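Local coordinates for ceramide very long chain fatty acid hydroxylase SCS7 (Saccharomyces cerevisiae, PDB 4ZR1), which hydroxylates the very long chain fatty acid of ceramides at C-2 in sphingolipid metabolism, drawing electrons from cytochrome b5 and probably using a dimetal centre, at residues Phe140-Arg151 / Phe263-Phe274. Numbering follows the deposited sequence.
With ZN (zinc ion), chain D; BOG (octyl beta-D-glucopyranoside), chain F.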
loop_
_atom_site.group_PDB
_atom_site.type_symbol
_atom_site.label_atom_id
_atom_site.label_comp_id
_atom_site.label_asym_id
_atom_site.label_seq_id
_atom_site.Cartn_x
_atom_site.Cartn_y
_atom_site.Cartn_z
ATOM N N PHE A 140 -17.559 6.491 3.064
ATOM C CA PHE A 140 -17.822 5.214 3.710
ATOM C C PHE A 140 -17.505 4.054 2.765
ATOM O O PHE A 140 -16.902 3.049 3.158
ATOM C CB PHE A 140 -19.282 5.150 4.181
ATOM C CG PHE A 140 -19.686 3.810 4.747
ATOM C CD1 PHE A 140 -19.316 3.444 6.033
ATOM C CD2 PHE A 140 -20.438 2.923 3.994
ATOM C CE1 PHE A 140 -19.687 2.220 6.557
ATOM C CE2 PHE A 140 -20.815 1.691 4.512
ATOM C CZ PHE A 140 -20.447 1.342 5.800
ATOM N N VAL A 141 -17.921 4.206 1.513
ATOM C CA VAL A 141 -17.615 3.225 0.489
ATOM C C VAL A 141 -16.104 3.172 0.246
ATOM O O VAL A 141 -15.559 2.093 0.007
ATOM C CB VAL A 141 -18.368 3.535 -0.832
ATOM C CG1 VAL A 141 -17.887 2.642 -1.979
ATOM C CG2 VAL A 141 -19.872 3.386 -0.632
ATOM N N TRP A 142 -15.421 4.319 0.325
ATOM C CA TRP A 142 -13.970 4.297 0.170
ATOM C C TRP A 142 -13.323 3.321 1.159
ATOM O O TRP A 142 -12.453 2.533 0.771
ATOM C CB TRP A 142 -13.307 5.677 0.350
ATOM C CG TRP A 142 -11.846 5.428 0.621
ATOM C CD1 TRP A 142 -11.200 5.544 1.817
ATOM C CD2 TRP A 142 -10.885 4.887 -0.301
ATOM N NE1 TRP A 142 -9.888 5.147 1.689
ATOM C CE2 TRP A 142 -9.671 4.737 0.399
ATOM C CE3 TRP A 142 -10.927 4.538 -1.655
ATOM C CZ2 TRP A 142 -8.514 4.249 -0.207
ATOM C CZ3 TRP A 142 -9.772 4.048 -2.256
ATOM C CH2 TRP A 142 -8.586 3.910 -1.531
ATOM N N THR A 143 -13.730 3.376 2.428
ATOM C CA THR A 143 -13.069 2.564 3.456
ATOM C C THR A 143 -13.234 1.079 3.185
ATOM O O THR A 143 -12.404 0.273 3.609
ATOM C CB THR A 143 -13.608 2.835 4.880
ATOM O OG1 THR A 143 -14.902 2.232 5.041
ATOM C CG2 THR A 143 -13.684 4.310 5.138
ATOM N N LEU A 144 -14.322 0.728 2.496
ATOM C CA LEU A 144 -14.587 -0.660 2.152
ATOM C C LEU A 144 -13.700 -1.078 0.985
ATOM O O LEU A 144 -13.072 -2.138 1.020
ATOM C CB LEU A 144 -16.066 -0.864 1.816
ATOM C CG LEU A 144 -16.482 -2.335 1.717
ATOM C CD1 LEU A 144 -16.117 -3.116 2.988
ATOM C CD2 LEU A 144 -17.964 -2.440 1.434
ATOM N N ILE A 145 -13.661 -0.232 -0.042
ATOM C CA ILE A 145 -12.698 -0.339 -1.132
ATOM C C ILE A 145 -11.258 -0.443 -0.623
ATOM O O ILE A 145 -10.510 -1.352 -1.017
ATOM C CB ILE A 145 -12.826 0.859 -2.071
ATOM C CG1 ILE A 145 -14.160 0.773 -2.821
ATOM C CG2 ILE A 145 -11.657 0.919 -3.035
ATOM C CD1 ILE A 145 -14.535 2.041 -3.560
ATOM N N GLU A 146 -10.885 0.488 0.255
ATOM C CA GLU A 146 -9.588 0.460 0.938
ATOM C C GLU A 146 -9.284 -0.914 1.538
ATOM O O GLU A 146 -8.206 -1.459 1.328
ATOM C CB GLU A 146 -9.544 1.526 2.035
ATOM C CG GLU A 146 -8.342 1.413 2.958
ATOM C CD GLU A 146 -8.480 2.262 4.215
ATOM O OE1 GLU A 146 -8.178 1.733 5.313
ATOM O OE2 GLU A 146 -8.866 3.455 4.105
ATOM N N TYR A 147 -10.241 -1.477 2.269
ATOM C CA TYR A 147 -10.099 -2.827 2.823
ATOM C C TYR A 147 -9.994 -3.893 1.728
ATOM O O TYR A 147 -9.178 -4.805 1.830
ATOM C CB TYR A 147 -11.276 -3.161 3.757
ATOM C CG TYR A 147 -11.199 -4.550 4.352
ATOM C CD1 TYR A 147 -10.478 -4.789 5.515
ATOM C CD2 TYR A 147 -11.829 -5.628 3.736
ATOM C CE1 TYR A 147 -10.393 -6.061 6.053
ATOM C CE2 TYR A 147 -11.751 -6.894 4.262
ATOM C CZ TYR A 147 -11.033 -7.106 5.424
ATOM O OH TYR A 147 -10.954 -8.373 5.951
ATOM N N GLY A 148 -10.820 -3.774 0.688
ATOM C CA GLY A 148 -10.902 -4.785 -0.357
ATOM C C GLY A 148 -9.711 -4.837 -1.300
ATOM O O GLY A 148 -9.174 -5.915 -1.573
ATOM N N LEU A 149 -9.309 -3.678 -1.816
ATOM C CA LEU A 149 -8.106 -3.585 -2.633
ATOM C C LEU A 149 -6.899 -4.117 -1.879
ATOM O O LEU A 149 -6.149 -4.941 -2.399
ATOM C CB LEU A 149 -7.844 -2.147 -3.064
ATOM C CG LEU A 149 -8.862 -1.633 -4.074
ATOM C CD1 LEU A 149 -8.477 -0.257 -4.582
ATOM C CD2 LEU A 149 -8.972 -2.628 -5.212
ATOM N N HIS A 150 -6.730 -3.653 -0.646
ATOM C CA HIS A 150 -5.584 -4.047 0.148
ATOM C C HIS A 150 -5.534 -5.546 0.379
ATOM O O HIS A 150 -4.498 -6.176 0.173
ATOM C CB HIS A 150 -5.589 -3.326 1.487
ATOM C CG HIS A 150 -4.308 -3.476 2.241
ATOM N ND1 HIS A 150 -4.142 -3.021 3.530
ATOM C CD2 HIS A 150 -3.126 -4.025 1.876
ATOM C CE1 HIS A 150 -2.913 -3.291 3.933
ATOM N NE2 HIS A 150 -2.276 -3.898 2.948
ATOM N N ARG A 151 -6.654 -6.125 0.793
ATOM C CA ARG A 151 -6.676 -7.545 1.143
ATOM C C ARG A 151 -6.688 -8.484 -0.064
ATOM O O ARG A 151 -6.011 -9.520 -0.062
ATOM C CB ARG A 151 -7.886 -7.845 2.027
ATOM C CG ARG A 151 -8.066 -9.317 2.336
ATOM C CD ARG A 151 -9.174 -9.522 3.323
ATOM N NE ARG A 151 -9.586 -10.917 3.400
ATOM C CZ ARG A 151 -10.596 -11.341 4.148
ATOM N NH1 ARG A 151 -11.297 -10.472 4.868
ATOM N NH2 ARG A 151 -10.909 -12.627 4.163
ATOM N N PHE A 263 -5.649 -5.271 7.380
ATOM C CA PHE A 263 -5.785 -4.668 6.056
ATOM C C PHE A 263 -6.358 -3.251 6.091
ATOM O O PHE A 263 -6.148 -2.476 5.157
ATOM C CB PHE A 263 -6.641 -5.560 5.159
ATOM C CG PHE A 263 -6.088 -6.943 4.999
ATOM C CD1 PHE A 263 -4.904 -7.152 4.303
ATOM C CD2 PHE A 263 -6.738 -8.034 5.546
ATOM C CE1 PHE A 263 -4.381 -8.429 4.155
ATOM C CE2 PHE A 263 -6.220 -9.313 5.401
ATOM C CZ PHE A 263 -5.036 -9.510 4.704
ATOM N N GLY A 264 -7.071 -2.902 7.159
ATOM C CA GLY A 264 -7.564 -1.544 7.291
ATOM C C GLY A 264 -6.449 -0.613 7.732
ATOM O O GLY A 264 -5.700 -0.961 8.642
ATOM N N VAL A 265 -6.312 0.556 7.101
ATOM C CA VAL A 265 -5.218 1.443 7.484
ATOM C C VAL A 265 -5.740 2.822 7.902
ATOM O O VAL A 265 -5.079 3.525 8.676
ATOM C CB VAL A 265 -4.104 1.553 6.341
ATOM C CG1 VAL A 265 -4.316 0.512 5.251
ATOM C CG2 VAL A 265 -4.010 2.937 5.744
ATOM N N THR A 266 -6.929 3.211 7.452
ATOM C CA THR A 266 -7.562 4.379 8.086
ATOM C C THR A 266 -8.317 3.960 9.335
ATOM O O THR A 266 -8.674 4.806 10.157
ATOM C CB THR A 266 -8.539 5.118 7.168
ATOM O OG1 THR A 266 -9.545 4.209 6.714
ATOM C CG2 THR A 266 -7.801 5.716 5.988
ATOM N N SER A 267 -8.573 2.655 9.455
ATOM C CA SER A 267 -9.158 2.049 10.661
ATOM C C SER A 267 -9.188 0.536 10.515
ATOM O O SER A 267 -9.047 0.023 9.407
ATOM C CB SER A 267 -10.583 2.542 10.919
ATOM O OG SER A 267 -11.507 1.831 10.107
ATOM N N TRP A 268 -9.403 -0.170 11.624
ATOM C CA TRP A 268 -9.525 -1.625 11.590
ATOM C C TRP A 268 -10.984 -2.053 11.641
ATOM O O TRP A 268 -11.290 -3.217 11.889
ATOM C CB TRP A 268 -8.764 -2.259 12.744
ATOM C CG TRP A 268 -9.148 -1.715 14.060
ATOM C CD1 TRP A 268 -10.301 -1.970 14.747
ATOM C CD2 TRP A 268 -8.374 -0.832 14.879
ATOM N NE1 TRP A 268 -10.292 -1.290 15.942
ATOM C CE2 TRP A 268 -9.120 -0.584 16.049
ATOM C CE3 TRP A 268 -7.122 -0.223 14.737
ATOM C CZ2 TRP A 268 -8.661 0.249 17.068
ATOM C CZ3 TRP A 268 -6.663 0.597 15.753
ATOM C CH2 TRP A 268 -7.431 0.828 16.901
ATOM N N PHE A 269 -11.873 -1.093 11.408
ATOM C CA PHE A 269 -13.313 -1.332 11.349
ATOM C C PHE A 269 -13.658 -2.577 10.534
ATOM O O PHE A 269 -14.188 -3.551 11.060
ATOM C CB PHE A 269 -14.004 -0.099 10.762
ATOM C CG PHE A 269 -15.495 -0.201 10.707
ATOM C CD1 PHE A 269 -16.257 0.084 11.821
ATOM C CD2 PHE A 269 -16.135 -0.570 9.539
ATOM C CE1 PHE A 269 -17.627 -0.007 11.776
ATOM C CE2 PHE A 269 -17.508 -0.660 9.490
ATOM C CZ PHE A 269 -18.256 -0.372 10.611
ATOM N N TRP A 270 -13.323 -2.551 9.251
ATOM C CA TRP A 270 -13.629 -3.664 8.366
ATOM C C TRP A 270 -12.807 -4.914 8.675
ATOM O O TRP A 270 -13.147 -6.010 8.219
ATOM C CB TRP A 270 -13.426 -3.237 6.910
ATOM C CG TRP A 270 -14.326 -2.121 6.520
ATOM C CD1 TRP A 270 -13.971 -0.831 6.259
ATOM C CD2 TRP A 270 -15.747 -2.181 6.378
ATOM N NE1 TRP A 270 -15.079 -0.084 5.946
ATOM C CE2 TRP A 270 -16.187 -0.893 6.015
ATOM C CE3 TRP A 270 -16.697 -3.204 6.525
ATOM C CZ2 TRP A 270 -17.534 -0.599 5.789
ATOM C CZ3 TRP A 270 -18.029 -2.913 6.299
ATOM C CH2 TRP A 270 -18.436 -1.621 5.934
ATOM N N ASP A 271 -11.727 -4.755 9.437
ATOM C CA ASP A 271 -10.955 -5.905 9.900
ATOM C C ASP A 271 -11.782 -6.691 10.904
ATOM O O ASP A 271 -11.815 -7.923 10.903
ATOM C CB ASP A 271 -9.638 -5.467 10.538
ATOM C CG ASP A 271 -8.506 -5.371 9.536
ATOM O OD1 ASP A 271 -8.475 -6.192 8.591
ATOM O OD2 ASP A 271 -7.654 -4.467 9.693
ATOM N N GLU A 272 -12.452 -5.951 11.769
ATOM C CA GLU A 272 -13.263 -6.551 12.804
ATOM C C GLU A 272 -14.481 -7.231 12.170
ATOM O O GLU A 272 -14.762 -8.401 12.424
ATOM C CB GLU A 272 -13.664 -5.483 13.809
ATOM C CG GLU A 272 -13.315 -5.818 15.235
ATOM C CD GLU A 272 -13.045 -4.580 16.083
ATOM O OE1 GLU A 272 -13.747 -3.566 15.887
ATOM O OE2 GLU A 272 -12.202 -4.645 17.007
ATOM N N VAL A 273 -15.167 -6.490 11.310
ATOM C CA VAL A 273 -16.329 -6.976 10.578
ATOM C C VAL A 273 -16.056 -8.287 9.835
ATOM O O VAL A 273 -16.858 -9.217 9.908
ATOM C CB VAL A 273 -16.807 -5.916 9.565
ATOM C CG1 VAL A 273 -17.917 -6.460 8.689
ATOM C CG2 VAL A 273 -17.235 -4.640 10.282
ATOM N N PHE A 274 -14.925 -8.363 9.132
ATOM C CA PHE A 274 -14.619 -9.525 8.290
ATOM C C PHE A 274 -13.588 -10.454 8.902
ATOM O O PHE A 274 -13.015 -11.304 8.215
ATOM C CB PHE A 274 -14.132 -9.086 6.916
ATOM C CG PHE A 274 -15.155 -8.353 6.120
ATOM C CD1 PHE A 274 -16.243 -9.025 5.583
ATOM C CD2 PHE A 274 -15.005 -7.009 5.855
ATOM C CE1 PHE A 274 -17.192 -8.354 4.820
ATOM C CE2 PHE A 274 -15.946 -6.325 5.086
ATOM C CZ PHE A 274 -17.041 -6.999 4.568
HETATM ZN ZN ZN D . -0.101 -4.676 2.844
HETATM C C1 BOG F . -10.818 6.593 14.411
HETATM O O1 BOG F . -10.901 6.952 13.056
HETATM C C2 BOG F . -9.600 7.255 15.046
HETATM O O2 BOG F . -8.383 6.736 14.533
HETATM C C3 BOG F . -9.600 7.030 16.542
HETATM O O3 BOG F . -8.669 7.901 17.143
HETATM C C4 BOG F . -10.968 7.245 17.155
HETATM O O4 BOG F . -10.967 6.700 18.456
HETATM C C5 BOG F . -12.057 6.572 16.342
HETATM O O5 BOG F . -12.010 7.034 15.017
HETATM C C6 BOG F . -13.416 6.941 16.909
HETATM O O6 BOG F . -13.878 5.947 17.800
HETATM C "C1'" BOG F . -11.968 6.370 12.338
HETATM C "C2'" BOG F . -11.918 6.925 10.930
HETATM C "C3'" BOG F . -12.720 6.090 9.959
HETATM C "C4'" BOG F . -13.057 6.934 8.745
HETATM C "C5'" BOG F . -11.777 7.449 8.113
HETATM C "C6'" BOG F . -12.076 8.665 7.260
HETATM C "C7'" BOG F . -11.051 8.788 6.155
HETATM C "C8'" BOG F . -11.153 7.594 5.235
#
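Leu144 lays CD1 over the centre of one face of the Trp270 indole, a CH-pi contact 3.5 Å from the centroid of the six-membered ring, while Phe269 CD2 covers the opposite face. At the indole edge Phe140 CZ meets CZ2, and NE1 donates to Thr143 OG1. The Tyr147 ring has Trp270 O over one face and Asp271 OD1 at its edge, with OD1 3.2 Å from CE1; OD1 is hydrogen-bonded to Thr276 OG1 and also accepts from Phe263 N. The Phe274 ring lies nearly parallel to that of Tyr147 but slid aside, barely overlapping it. Beyond, the face of Phe263 carries CB and CG of Arg151, not the guanidinium, although the guanidinium plane is turned only 16° from that of the ring; the edge of Phe263 points at the face of His150, the planes 88° apart.

Beside the rings, Glu146, with CG anti to the backbone N (chi1 170°) and the chain extended beyond it, turns its carboxylate to the 263-268 loop: OE1 accepts from Val265 N at 2.8 Å and from Thr266 N at 2.9 Å, and OE2 takes the Thr266 hydroxyl. Were Glu146 an alanine, these two buried amides and the hydroxyl would probably lose their common acceptor, leaving the loop less firmly fixed to helix 128-154.

At the metal site, Phe263 O accepts from His150 ND1 at 2.6 Å, which settles the rotation of the imidazole and presents NE2 to a zinc ion at 2.3 Å; His155, His174, His178 and His254 complete that site. The contact thus joins a transmembrane helix to the segment after helix 242-256, inferred to be cytoplasmic, and exemplifies a general principle: a second-shell carbonyl fixes a metal-bound imidazole through its other nitrogen and would be expected to make it somewhat more electron-rich.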